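Side-chain contacts in putative phosphomannomutase (Thermus thermophilus, PDB 1TUO), which probably moves a phosphate group between positions on a sugar, as a magnesium-dependent mutase of the phosphohexose mutase family: residues A[89-94]-A[103-108]; A[95-100]-A[154-159]; A[273-278]-A[298-303]; A[294-299]-A[368-373]. All blocks are in the same frame, centred on the assembly; numbering follows the deposited sequence.

Overall arrangement
The four contacts form two pairs in different alpha/beta/alpha domains of one chain. Interactions 1 and 2 come first along the sequence and share helix 88-97, with centres 11 Å apart: interaction 1 sets this helix on strand 102-106 in domain I, and interaction 2 joins its C-terminal end to the start of helix 157-165. Interactions 3 and 4 follow in domain III, with centres 7 Å apart, and share helix 296-304, which meets helix 267-280 in one and helix 366-377 in the other. Interactions 1 and 4 have centres 31 Å apart on opposite sides of the chain's centre; the two pairs belong to separate parts of this multidomain enzyme and do not touch.

Interaction 1: residues A[89-94]-A[103-108]; sequences PLLSFA and GAMLTA
L91 and M105 carry the apolar part of this buried contact, their side chains sliding past each other in opposite directions. CB of L91 lies 3.9 Å from SD of M105, and CG of L91 follows at 4.0 Å from the same sulfur. Further out, CD1 of L91 rests 4.1 Å from CB of M105. The methionine chain bends at chi2 (78°), which brings SD alongside the base of the leucine.

Helix 88-97 and strand 102-106 are consecutive elements of the alpha/beta/alpha domain I; their short segments run antiparallel at 166°, with axes 8.6 Å apart, as where a helix returns the chain to a parallel strand. Strand 102-106 pairs with parallel strand 50-55 and antiparallel strand 115-122, and L91 also touches V52 and K121 on these two neighbours.

Against the backbone of the strand, CG of L91 comes within 4.2 Å of O of A104, a van der Waals approach, while CD1 lies 4.5 Å from C of G103. Polar links lead outward: S92 OG bonds to E345, and T107 OG1 bonds to D56 and to the backbone N of S109, a serine in the loop that in this family carries the phosphorylated serine.

Interaction 2: residues A[95-100]-A[154-159]; sequences VRHLKA and LDLREA
L98 and L156 meet tip to tip at the tight end of this surface contact. CD1 of L98 stands 3.8 Å from CD1 of L156, and CG of L98 is only slightly farther from the same methyl, at 3.9 Å. Both leucines set CG beside the backbone N, with chi1 -64° in L98 and -83° in L156, and reach toward each other from the two segments.

The other half is looser and nearer solvent. Here the imidazole of H97 has the methyl of A159 over one face, a CH-pi contact in which CB lies 4.3 Å from the ring centroid and 26° off its normal; the nearest ring atom is CE1 of H97, 3.9 Å from CB of A159. CD2 of L156 approaches obliquely, 4.2 Å from ND1 of H97. That nitrogen is buried by the contact and has no hydrogen-bonding partner in the model, although the histidine as a whole is exposed.

Each segment includes a helix end. Helix 88-97 closes in a Schellman motif: A100 N bonds to V95 O, K99 N bonds to R96 O, and K99 takes positive phi. L156 occupies the N-cap position of helix 157-165.

The H97 ring stacks on F93 one turn back in its own helix, while A159 also touches F93 and L156 touches A94. At the apolar end, L98 also packs on L50 of strand 50-55, and L154 pairs through its backbone with strand 78-82, so the two helix ends meet beside the domain I sheet.

Interaction 3: residues A[273-278]-A[298-303]; sequences TLALYR and DRLGER
L300 gives the largest share of the surface buried here, and its two methyls divide the work against helix 267-280. CD2 presses on the base of L276, 4.0 Å from CB of L276, and lies 4.1 Å from the backbone N of the same residue. The same methyl also reaches A275, whose CB is 4.4 Å away. CD1 of L300 takes the outer position, 4.2 Å from CD1 of L276. With CG anti to the backbone N (chi1 -170°), L300 carries both methyls to L276.

L276 is second in buried surface. Its CB neither faces nor turns from helix 296-304, and its side chain crosses that of L300 at about a right angle, so the leucines touch at base and branch rather than lying side by side. A275 adds its single methyl, directed at the other helix, as a small, more distant contact for CD2. The contact is wholly apolar, with no hydrogen bond between the segments.

Along the chain, strand 286-290 separates the two helices, and helix 296-304 connects it to its parallel neighbour 308-311, a beta-alpha-beta connection of domain III. A275 also touches L297 and L276 touches L304, extending the same interface along helix 296-304. Helix 366-377 closes over L276 through V373 and L376, while L274 and Y277 pack on helix 348-362.

Interaction 4: residues A[294-299]-A[368-373]; sequences TWLLDR and EQFKEV
L296 reaches helix 366-377 with one methyl, CD2, which meets both F370 and V373. Its CB points to that helix but touches neither residue, and CG is still 5.0 Å from CG1 of V373. From CG the branches part. CD1 stays 5.8 Å from CZ of F370, whereas CD2 closes to 3.9 Å from that CZ and 4.2 Å from CE1 of the same ring, coming at it obliquely. CD2 also lies 4.1 Å from CG1 of V373, so this methyl sits against both residues, one helical turn apart. The chi1 of L296, -100°, is away from the staggered values. L379 and H381, in the loop after helix 366-377, also touch this side chain.

The backbone of L296 is fixed as well: its N donates to OG1 of T294 at 2.9 Å and 164°, a capping bond at the start of helix 296-304. OG1 of T294 also bonds to E444 in strand 440-445 of the C-terminal sheet. R299 bonds to the carbonyl of T377, tying the same two helices together farther along. This is apolar helix-to-helix packing in the helical layer of an alpha/beta/alpha domain, here domain III, beside the point where the chain leaves helix 366-377 for the C-terminal sheet.

Interaction 1: residues A[89-94]-A[103-108]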
loop_
_atom_site.group_PDB
_atom_site.type_symbol
_atom_site.label_atom_id
_atom_site.label_comp_id
_atom_site.label_asym_id
_atom_site.label_seq_id
_atom_site.Cartn_x
_atom_site.Cartn_y
_atom_site.Cartn_z
ATOM N N PRO A 89 4.589 6.633 -2.210
ATOM C CA PRO A 89 5.925 6.515 -1.612
ATOM C C PRO A 89 6.917 7.597 -2.038
ATOM O O PRO A 89 7.809 7.946 -1.266
ATOM C CB PRO A 89 6.369 5.103 -2.008
ATOM C CG PRO A 89 5.521 4.782 -3.226
ATOM C CD PRO A 89 4.191 5.366 -2.843
ATOM N N LEU A 90 6.780 8.131 -3.252
ATOM C CA LEU A 90 7.686 9.196 -3.685
ATOM C C LEU A 90 7.383 10.458 -2.863
ATOM O O LEU A 90 8.291 11.185 -2.449
ATOM C CB LEU A 90 7.516 9.502 -5.179
ATOM C CG LEU A 90 8.250 10.752 -5.703
ATOM C CD1 LEU A 90 9.732 10.651 -5.364
ATOM C CD2 LEU A 90 8.053 10.885 -7.213
ATOM N N LEU A 91 6.103 10.724 -2.626
ATOM C CA LEU A 91 5.743 11.893 -1.834
ATOM C C LEU A 91 6.272 11.719 -0.411
ATOM O O LEU A 91 6.870 12.634 0.159
ATOM C CB LEU A 91 4.221 12.089 -1.840
ATOM C CG LEU A 91 3.585 13.262 -1.074
ATOM C CD1 LEU A 91 3.460 12.909 0.400
ATOM C CD2 LEU A 91 4.398 14.533 -1.277
ATOM N N SER A 92 6.084 10.535 0.161
ATOM C CA SER A 92 6.564 10.288 1.518
ATOM C C SER A 92 8.087 10.399 1.567
ATOM O O SER A 92 8.655 10.935 2.520
ATOM C CB SER A 92 6.109 8.911 2.007
ATOM O OG SER A 92 4.694 8.877 2.157
ATOM N N PHE A 93 8.749 9.908 0.529
ATOM C CA PHE A 93 10.202 9.998 0.473
ATOM C C PHE A 93 10.624 11.466 0.415
ATOM O O PHE A 93 11.557 11.885 1.106
ATOM C CB PHE A 93 10.733 9.286 -0.771
ATOM C CG PHE A 93 12.107 9.746 -1.182
ATOM C CD1 PHE A 93 13.235 9.338 -0.474
ATOM C CD2 PHE A 93 12.261 10.631 -2.242
ATOM C CE1 PHE A 93 14.505 9.816 -0.824
ATOM C CE2 PHE A 93 13.519 11.112 -2.598
ATOM C CZ PHE A 93 14.643 10.700 -1.883
ATOM N N ALA A 94 9.936 12.241 -0.419
ATOM C CA ALA A 94 10.249 13.655 -0.587
ATOM C C ALA A 94 10.157 14.406 0.736
ATOM O O ALA A 94 10.975 15.277 1.031
ATOM C CB ALA A 94 9.311 14.274 -1.614
ATOM N N GLY A 103 3.723 16.321 4.781
ATOM C CA GLY A 103 3.339 16.231 3.384
ATOM C C GLY A 103 1.858 15.935 3.243
ATOM O O GLY A 103 1.231 15.400 4.158
ATOM N N ALA A 104 1.302 16.295 2.091
ATOM C CA ALA A 104 -0.106 16.056 1.813
ATOM C C ALA A 104 -0.179 15.406 0.447
ATOM O O ALA A 104 0.417 15.890 -0.506
ATOM C CB ALA A 104 -0.875 17.367 1.811
ATOM N N MET A 105 -0.906 14.305 0.357
ATOM C CA MET A 105 -1.031 13.610 -0.916
ATOM C C MET A 105 -2.490 13.532 -1.360
ATOM O O MET A 105 -3.361 13.059 -0.642
ATOM C CB MET A 105 -0.462 12.200 -0.747
ATOM C CG MET A 105 -0.601 11.357 -2.016
ATOM S SD MET A 105 0.635 11.778 -3.252
ATOM C CE MET A 105 0.002 10.757 -4.591
ATOM N N LEU A 106 -2.739 14.017 -2.572
ATOM C CA LEU A 106 -4.082 13.977 -3.137
ATOM C C LEU A 106 -4.213 12.616 -3.813
ATOM O O LEU A 106 -3.627 12.366 -4.875
ATOM C CB LEU A 106 -4.280 15.103 -4.161
ATOM C CG LEU A 106 -4.728 16.475 -3.634
ATOM C CD1 LEU A 106 -6.162 16.374 -3.106
ATOM C CD2 LEU A 106 -3.776 16.966 -2.538
ATOM N N THR A 107 -4.962 11.729 -3.169
ATOM C CA THR A 107 -5.171 10.391 -3.689
ATOM C C THR A 107 -6.287 9.689 -2.936
ATOM O O THR A 107 -6.641 10.083 -1.823
ATOM C CB THR A 107 -3.879 9.533 -3.555
ATOM O OG1 THR A 107 -4.063 8.273 -4.207
ATOM C CG2 THR A 107 -3.556 9.270 -2.084
ATOM N N ALA A 108 -6.848 8.666 -3.576
ATOM C CA ALA A 108 -7.877 7.827 -2.985
ATOM C C ALA A 108 -7.374 6.395 -3.190
ATOM O O ALA A 108 -8.139 5.427 -3.201
ATOM C CB ALA A 108 -9.227 8.039 -3.663
#

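Interaction 2: residues A[95-100]-A[154-159]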
loop_
_atom_site.group_PDB
_atom_site.type_symbol
_atom_site.label_atom_id
_atom_site.label_comp_id
_atom_site.label_asym_id
_atom_site.label_seq_id
_atom_site.Cartn_x
_atom_site.Cartn_y
_atom_site.Cartn_z
ATOM N N VAL A 95 9.157 14.069 1.538
ATOM C CA VAL A 95 8.997 14.727 2.826
ATOM C C VAL A 95 10.246 14.549 3.688
ATOM O O VAL A 95 10.752 15.504 4.270
ATOM C CB VAL A 95 7.783 14.164 3.587
ATOM C CG1 VAL A 95 7.806 14.640 5.034
ATOM C CG2 VAL A 95 6.495 14.621 2.904
ATOM N N ARG A 96 10.740 13.320 3.762
ATOM C CA ARG A 96 11.910 13.034 4.582
ATOM C C ARG A 96 13.183 13.585 3.938
ATOM O O ARG A 96 14.032 14.180 4.613
ATOM C CB ARG A 96 12.028 11.522 4.790
ATOM C CG ARG A 96 13.185 11.083 5.669
ATOM C CD ARG A 96 13.275 9.564 5.705
ATOM N NE ARG A 96 14.537 9.089 6.265
ATOM C CZ ARG A 96 14.228 7.861 6.718
ATOM N NH1 ARG A 96 13.136 7.124 6.605
ATOM N NH2 ARG A 96 15.390 7.293 7.052
ATOM N N HIS A 97 13.301 13.404 2.628
ATOM C CA HIS A 97 14.477 13.865 1.893
ATOM C C HIS A 97 14.668 15.378 1.963
ATOM O O HIS A 97 15.797 15.866 2.078
ATOM C CB HIS A 97 14.379 13.421 0.432
ATOM C CG HIS A 97 15.623 13.670 -0.363
ATOM N ND1 HIS A 97 15.728 14.687 -1.287
ATOM C CD2 HIS A 97 16.815 13.027 -0.375
ATOM C CE1 HIS A 97 16.929 14.656 -1.838
ATOM N NE2 HIS A 97 17.608 13.658 -1.302
ATOM N N LEU A 98 13.569 16.120 1.896
ATOM C CA LEU A 98 13.628 17.578 1.948
ATOM C C LEU A 98 13.545 18.137 3.366
ATOM O O LEU A 98 13.515 19.358 3.561
ATOM C CB LEU A 98 12.508 18.175 1.091
ATOM C CG LEU A 98 12.596 17.881 -0.409
ATOM C CD1 LEU A 98 11.409 18.506 -1.120
ATOM C CD2 LEU A 98 13.904 18.445 -0.969
ATOM N N LYS A 99 13.511 17.240 4.348
ATOM C CA LYS A 99 13.427 17.607 5.759
ATOM C C LYS A 99 12.235 18.522 6.020
ATOM O O LYS A 99 12.334 19.520 6.740
ATOM C CB LYS A 99 14.735 18.277 6.206
ATOM C CG LYS A 99 15.969 17.484 5.793
ATOM C CD LYS A 99 17.187 17.810 6.647
ATOM C CE LYS A 99 17.015 17.297 8.069
ATOM N NZ LYS A 99 17.777 16.034 8.294
ATOM N N ALA A 100 11.102 18.158 5.428
ATOM C CA ALA A 100 9.871 18.918 5.567
ATOM C C ALA A 100 9.162 18.598 6.875
ATOM O O ALA A 100 9.423 17.575 7.501
ATOM C CB ALA A 100 8.946 18.613 4.389
ATOM N N LEU A 154 8.818 20.764 -7.994
ATOM C CA LEU A 154 10.052 20.013 -8.193
ATOM C C LEU A 154 9.873 18.558 -8.612
ATOM O O LEU A 154 8.862 17.925 -8.305
ATOM C CB LEU A 154 10.882 20.054 -6.908
ATOM C CG LEU A 154 11.232 21.425 -6.314
ATOM C CD1 LEU A 154 12.107 21.218 -5.082
ATOM C CD2 LEU A 154 11.956 22.291 -7.343
ATOM N N ASP A 155 10.877 18.034 -9.308
ATOM C CA ASP A 155 10.873 16.649 -9.758
ATOM C C ASP A 155 11.946 15.917 -8.954
ATOM O O ASP A 155 13.137 16.168 -9.134
ATOM C CB ASP A 155 11.176 16.588 -11.260
ATOM C CG ASP A 155 11.238 15.165 -11.793
ATOM O OD1 ASP A 155 10.678 14.251 -11.148
ATOM O OD2 ASP A 155 11.838 14.965 -12.873
ATOM N N LEU A 156 11.522 15.032 -8.054
ATOM C CA LEU A 156 12.454 14.285 -7.208
ATOM C C LEU A 156 12.575 12.814 -7.570
ATOM O O LEU A 156 13.036 12.004 -6.764
ATOM C CB LEU A 156 12.041 14.407 -5.735
ATOM C CG LEU A 156 12.515 15.681 -5.034
ATOM C CD1 LEU A 156 11.937 15.758 -3.638
ATOM C CD2 LEU A 156 14.036 15.687 -4.983
ATOM N N ARG A 157 12.172 12.475 -8.786
ATOM C CA ARG A 157 12.230 11.100 -9.243
ATOM C C ARG A 157 13.637 10.514 -9.125
ATOM O O ARG A 157 13.822 9.431 -8.572
ATOM C CB ARG A 157 11.746 11.020 -10.689
ATOM C CG ARG A 157 11.651 9.613 -11.215
ATOM C CD ARG A 157 11.058 9.576 -12.606
ATOM N NE ARG A 157 9.706 10.122 -12.631
ATOM C CZ ARG A 157 8.783 9.766 -13.515
ATOM N NH1 ARG A 157 9.074 8.864 -14.442
ATOM N NH2 ARG A 157 7.572 10.309 -13.476
ATOM N N GLU A 158 14.630 11.236 -9.638
ATOM C CA GLU A 158 16.007 10.759 -9.588
ATOM C C GLU A 158 16.469 10.480 -8.165
ATOM O O GLU A 158 17.091 9.452 -7.901
ATOM C CB GLU A 158 16.946 11.778 -10.237
ATOM C CG GLU A 158 16.814 11.887 -11.750
ATOM C CD GLU A 158 17.286 10.642 -12.477
ATOM O OE1 GLU A 158 16.528 9.649 -12.525
ATOM O OE2 GLU A 158 18.423 10.655 -12.998
ATOM N N ALA A 159 16.168 11.394 -7.247
ATOM C CA ALA A 159 16.571 11.215 -5.856
ATOM C C ALA A 159 15.874 9.998 -5.252
ATOM O O ALA A 159 16.461 9.277 -4.445
ATOM C CB ALA A 159 16.245 12.467 -5.046
#

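Interaction 3: residues A[273-278]-A[298-303]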
loop_
_atom_site.group_PDB
_atom_site.type_symbol
_atom_site.label_atom_id
_atom_site.label_comp_id
_atom_site.label_asym_id
_atom_site.label_seq_id
_atom_site.Cartn_x
_atom_site.Cartn_y
_atom_site.Cartn_z
ATOM N N THR A 273 6.663 -14.510 1.271
ATOM C CA THR A 273 7.785 -14.813 0.387
ATOM C C THR A 273 8.897 -13.789 0.628
ATOM O O THR A 273 10.067 -14.149 0.725
ATOM C CB THR A 273 7.365 -14.765 -1.104
ATOM O OG1 THR A 273 6.423 -15.817 -1.372
ATOM C CG2 THR A 273 8.578 -14.946 -2.009
ATOM N N LEU A 274 8.527 -12.516 0.741
ATOM C CA LEU A 274 9.522 -11.472 0.976
ATOM C C LEU A 274 10.057 -11.524 2.402
ATOM O O LEU A 274 11.215 -11.191 2.651
ATOM C CB LEU A 274 8.935 -10.083 0.672
ATOM C CG LEU A 274 8.728 -9.791 -0.820
ATOM C CD1 LEU A 274 8.229 -8.357 -0.996
ATOM C CD2 LEU A 274 10.040 -9.992 -1.590
ATOM N N ALA A 275 9.229 -11.951 3.351
ATOM C CA ALA A 275 9.699 -12.045 4.727
ATOM C C ALA A 275 10.781 -13.121 4.781
ATOM O O ALA A 275 11.818 -12.942 5.417
ATOM C CB ALA A 275 8.554 -12.410 5.672
ATOM N N LEU A 276 10.537 -14.232 4.095
ATOM C CA LEU A 276 11.495 -15.333 4.077
ATOM C C LEU A 276 12.794 -14.905 3.411
ATOM O O LEU A 276 13.876 -15.154 3.929
ATOM C CB LEU A 276 10.921 -16.533 3.322
ATOM C CG LEU A 276 11.851 -17.742 3.173
ATOM C CD1 LEU A 276 12.221 -18.278 4.549
ATOM C CD2 LEU A 276 11.148 -18.823 2.363
ATOM N N TYR A 277 12.674 -14.266 2.255
ATOM C CA TYR A 277 13.839 -13.803 1.515
ATOM C C TYR A 277 14.688 -12.832 2.334
ATOM O O TYR A 277 15.906 -12.994 2.430
ATOM C CB TYR A 277 13.397 -13.132 0.212
ATOM C CG TYR A 277 14.549 -12.561 -0.588
ATOM C CD1 TYR A 277 14.674 -11.186 -0.784
ATOM C CD2 TYR A 277 15.527 -13.396 -1.121
ATOM C CE1 TYR A 277 15.753 -10.658 -1.495
ATOM C CE2 TYR A 277 16.609 -12.878 -1.831
ATOM C CZ TYR A 277 16.716 -11.512 -2.012
ATOM O OH TYR A 277 17.798 -10.997 -2.696
ATOM N N ARG A 278 14.049 -11.834 2.936
ATOM C CA ARG A 278 14.782 -10.852 3.726
ATOM C C ARG A 278 15.412 -11.488 4.960
ATOM O O ARG A 278 16.533 -11.143 5.340
ATOM C CB ARG A 278 13.859 -9.692 4.123
ATOM C CG ARG A 278 13.553 -8.749 2.963
ATOM C CD ARG A 278 12.377 -7.814 3.261
ATOM N NE ARG A 278 12.660 -6.775 4.255
ATOM C CZ ARG A 278 13.431 -5.707 4.046
ATOM N NH1 ARG A 278 14.020 -5.519 2.873
ATOM N NH2 ARG A 278 13.590 -4.803 5.008
ATOM N N ASP A 298 3.173 -15.916 11.094
ATOM C CA ASP A 298 3.414 -16.253 12.499
ATOM C C ASP A 298 4.183 -17.570 12.572
ATOM O O ASP A 298 5.159 -17.691 13.317
ATOM C CB ASP A 298 2.093 -16.427 13.262
ATOM C CG ASP A 298 1.168 -15.238 13.116
ATOM O OD1 ASP A 298 0.778 -14.662 14.151
ATOM O OD2 ASP A 298 0.823 -14.888 11.968
ATOM N N ARG A 299 3.735 -18.554 11.795
ATOM C CA ARG A 299 4.377 -19.868 11.773
ATOM C C ARG A 299 5.812 -19.771 11.260
ATOM O O ARG A 299 6.716 -20.402 11.810
ATOM C CB ARG A 299 3.568 -20.847 10.903
ATOM C CG ARG A 299 4.190 -22.246 10.745
ATOM C CD ARG A 299 4.397 -22.952 12.084
ATOM N NE ARG A 299 3.147 -23.403 12.693
ATOM C CZ ARG A 299 2.464 -24.480 12.313
ATOM N NH1 ARG A 299 2.902 -25.238 11.312
ATOM N NH2 ARG A 299 1.338 -24.806 12.939
ATOM N N LEU A 300 6.028 -18.975 10.215
ATOM C CA LEU A 300 7.374 -18.829 9.669
ATOM C C LEU A 300 8.292 -18.269 10.755
ATOM O O LEU A 300 9.430 -18.717 10.920
ATOM C CB LEU A 300 7.364 -17.891 8.457
ATOM C CG LEU A 300 8.647 -17.814 7.626
ATOM C CD1 LEU A 300 8.909 -19.161 6.950
ATOM C CD2 LEU A 300 8.514 -16.719 6.571
ATOM N N GLY A 301 7.780 -17.297 11.502
ATOM C CA GLY A 301 8.554 -16.690 12.567
ATOM C C GLY A 301 8.899 -17.653 13.689
ATOM O O GLY A 301 9.998 -17.602 14.235
ATOM N N GLU A 302 7.967 -18.530 14.049
ATOM C CA GLU A 302 8.245 -19.484 15.114
ATOM C C GLU A 302 9.201 -20.565 14.612
ATOM O O GLU A 302 10.079 -21.028 15.350
ATOM C CB GLU A 302 6.945 -20.121 15.628
ATOM C CG GLU A 302 6.339 -21.172 14.714
ATOM C CD GLU A 302 5.044 -21.747 15.270
ATOM O OE1 GLU A 302 4.064 -20.978 15.398
ATOM O OE2 GLU A 302 5.011 -22.961 15.580
ATOM N N ARG A 303 9.041 -20.951 13.349
ATOM C CA ARG A 303 9.879 -21.986 12.741
ATOM C C ARG A 303 11.324 -21.548 12.506
ATOM O O ARG A 303 12.262 -22.284 12.828
ATOM C CB ARG A 303 9.278 -22.441 11.400
ATOM C CG ARG A 303 8.095 -23.415 11.489
ATOM C CD ARG A 303 8.564 -24.856 11.655
ATOM N NE ARG A 303 7.464 -25.808 11.825
ATOM C CZ ARG A 303 6.987 -26.602 10.869
ATOM N NH1 ARG A 303 7.497 -26.574 9.641
ATOM N NH2 ARG A 303 6.006 -27.455 11.150
#

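Interaction 4: residues A[294-299]-A[368-373]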
loop_
_atom_site.group_PDB
_atom_site.type_symbol
_atom_site.label_atom_id
_atom_site.label_comp_id
_atom_site.label_asym_id
_atom_site.label_seq_id
_atom_site.Cartn_x
_atom_site.Cartn_y
_atom_site.Cartn_z
ATOM N N THR A 294 -2.256 -13.532 6.839
ATOM C CA THR A 294 -2.077 -14.977 6.964
ATOM C C THR A 294 -1.303 -15.398 8.203
ATOM O O THR A 294 -0.333 -14.742 8.586
ATOM C CB THR A 294 -1.317 -15.543 5.748
ATOM O OG1 THR A 294 -1.057 -16.937 5.953
ATOM C CG2 THR A 294 0.016 -14.812 5.568
ATOM N N TRP A 295 -1.716 -16.501 8.820
ATOM C CA TRP A 295 -0.998 -16.980 9.990
ATOM C C TRP A 295 0.266 -17.725 9.579
ATOM O O TRP A 295 0.989 -18.237 10.432
ATOM C CB TRP A 295 -1.877 -17.881 10.864
ATOM C CG TRP A 295 -2.606 -18.959 10.138
ATOM C CD1 TRP A 295 -2.340 -19.447 8.890
ATOM C CD2 TRP A 295 -3.720 -19.704 10.634
ATOM N NE1 TRP A 295 -3.226 -20.455 8.576
ATOM C CE2 TRP A 295 -4.083 -20.632 9.632
ATOM C CE3 TRP A 295 -4.448 -19.680 11.831
ATOM C CZ2 TRP A 295 -5.143 -21.526 9.791
ATOM C CZ3 TRP A 295 -5.501 -20.569 11.990
ATOM C CH2 TRP A 295 -5.838 -21.479 10.975
ATOM N N LEU A 296 0.531 -17.803 8.277
ATOM C CA LEU A 296 1.746 -18.471 7.829
ATOM C C LEU A 296 2.927 -17.602 8.250
ATOM O O LEU A 296 4.031 -18.099 8.451
ATOM C CB LEU A 296 1.758 -18.665 6.306
ATOM C CG LEU A 296 1.381 -20.056 5.778
ATOM C CD1 LEU A 296 -0.120 -20.278 5.926
ATOM C CD2 LEU A 296 1.787 -20.180 4.312
ATOM N N LEU A 297 2.704 -16.297 8.383
ATOM C CA LEU A 297 3.802 -15.424 8.792
ATOM C C LEU A 297 4.180 -15.751 10.237
ATOM O O LEU A 297 5.367 -15.858 10.570
ATOM C CB LEU A 297 3.414 -13.947 8.674
ATOM C CG LEU A 297 4.528 -12.949 9.018
ATOM C CD1 LEU A 297 5.758 -13.223 8.157
ATOM C CD2 LEU A 297 4.023 -11.535 8.791
ATOM N N ASP A 298 3.173 -15.916 11.094
ATOM C CA ASP A 298 3.414 -16.253 12.499
ATOM C C ASP A 298 4.183 -17.570 12.572
ATOM O O ASP A 298 5.159 -17.691 13.317
ATOM C CB ASP A 298 2.093 -16.427 13.262
ATOM C CG ASP A 298 1.168 -15.238 13.116
ATOM O OD1 ASP A 298 0.778 -14.662 14.151
ATOM O OD2 ASP A 298 0.823 -14.888 11.968
ATOM N N ARG A 299 3.735 -18.554 11.795
ATOM C CA ARG A 299 4.377 -19.868 11.773
ATOM C C ARG A 299 5.812 -19.771 11.260
ATOM O O ARG A 299 6.716 -20.402 11.810
ATOM C CB ARG A 299 3.568 -20.847 10.903
ATOM C CG ARG A 299 4.190 -22.246 10.745
ATOM C CD ARG A 299 4.397 -22.952 12.084
ATOM N NE ARG A 299 3.147 -23.403 12.693
ATOM C CZ ARG A 299 2.464 -24.480 12.313
ATOM N NH1 ARG A 299 2.902 -25.238 11.312
ATOM N NH2 ARG A 299 1.338 -24.806 12.939
ATOM N N GLU A 368 7.555 -20.972 -6.828
ATOM C CA GLU A 368 8.453 -21.915 -6.174
ATOM C C GLU A 368 8.929 -21.386 -4.825
ATOM O O GLU A 368 9.122 -22.158 -3.884
ATOM C CB GLU A 368 9.648 -22.234 -7.077
ATOM C CG GLU A 368 9.255 -23.000 -8.334
ATOM C CD GLU A 368 8.452 -24.258 -8.020
ATOM O OE1 GLU A 368 8.991 -25.167 -7.350
ATOM O OE2 GLU A 368 7.275 -24.337 -8.440
ATOM N N GLN A 369 9.113 -20.075 -4.720
ATOM C CA GLN A 369 9.540 -19.513 -3.447
ATOM C C GLN A 369 8.436 -19.702 -2.417
ATOM O O GLN A 369 8.703 -20.019 -1.260
ATOM C CB GLN A 369 9.870 -18.022 -3.578
ATOM C CG GLN A 369 11.159 -17.728 -4.331
ATOM C CD GLN A 369 11.508 -16.247 -4.314
ATOM O OE1 GLN A 369 11.674 -15.657 -3.252
ATOM N NE2 GLN A 369 11.612 -15.644 -5.495
ATOM N N PHE A 370 7.186 -19.518 -2.836
ATOM C CA PHE A 370 6.098 -19.684 -1.893
ATOM C C PHE A 370 5.945 -21.148 -1.484
ATOM O O PHE A 370 5.572 -21.434 -0.349
ATOM C CB PHE A 370 4.781 -19.159 -2.460
ATOM C CG PHE A 370 3.670 -19.168 -1.455
ATOM C CD1 PHE A 370 3.743 -18.366 -0.320
ATOM C CD2 PHE A 370 2.596 -20.038 -1.594
ATOM C CE1 PHE A 370 2.767 -18.433 0.666
ATOM C CE2 PHE A 370 1.614 -20.117 -0.617
ATOM C CZ PHE A 370 1.697 -19.317 0.516
ATOM N N LYS A 371 6.240 -22.069 -2.400
ATOM C CA LYS A 371 6.151 -23.499 -2.095
ATOM C C LYS A 371 7.139 -23.799 -0.970
ATOM O O LYS A 371 6.898 -24.664 -0.128
ATOM C CB LYS A 371 6.512 -24.335 -3.326
ATOM C CG LYS A 371 5.570 -24.164 -4.506
ATOM C CD LYS A 371 4.190 -24.721 -4.221
ATOM C CE LYS A 371 3.278 -24.557 -5.434
ATOM N NZ LYS A 371 1.922 -25.140 -5.212
ATOM N N GLU A 372 8.252 -23.069 -0.969
ATOM C CA GLU A 372 9.281 -23.222 0.051
ATOM C C GLU A 372 8.743 -22.651 1.363
ATOM O O GLU A 372 9.053 -23.148 2.447
ATOM C CB GLU A 372 10.557 -22.487 -0.381
ATOM C CG GLU A 372 11.675 -22.432 0.657
ATOM C CD GLU A 372 12.399 -23.760 0.867
ATOM O OE1 GLU A 372 12.390 -24.621 -0.042
ATOM O OE2 GLU A 372 13.001 -23.925 1.947
ATOM N N VAL A 373 7.934 -21.601 1.268
ATOM C CA VAL A 373 7.339 -21.028 2.464
ATOM C C VAL A 373 6.413 -22.087 3.057
ATOM O O VAL A 373 6.410 -22.318 4.263
ATOM C CB VAL A 373 6.503 -19.764 2.144
ATOM C CG1 VAL A 373 5.668 -19.363 3.354
ATOM C CG2 VAL A 373 7.428 -18.619 1.745
#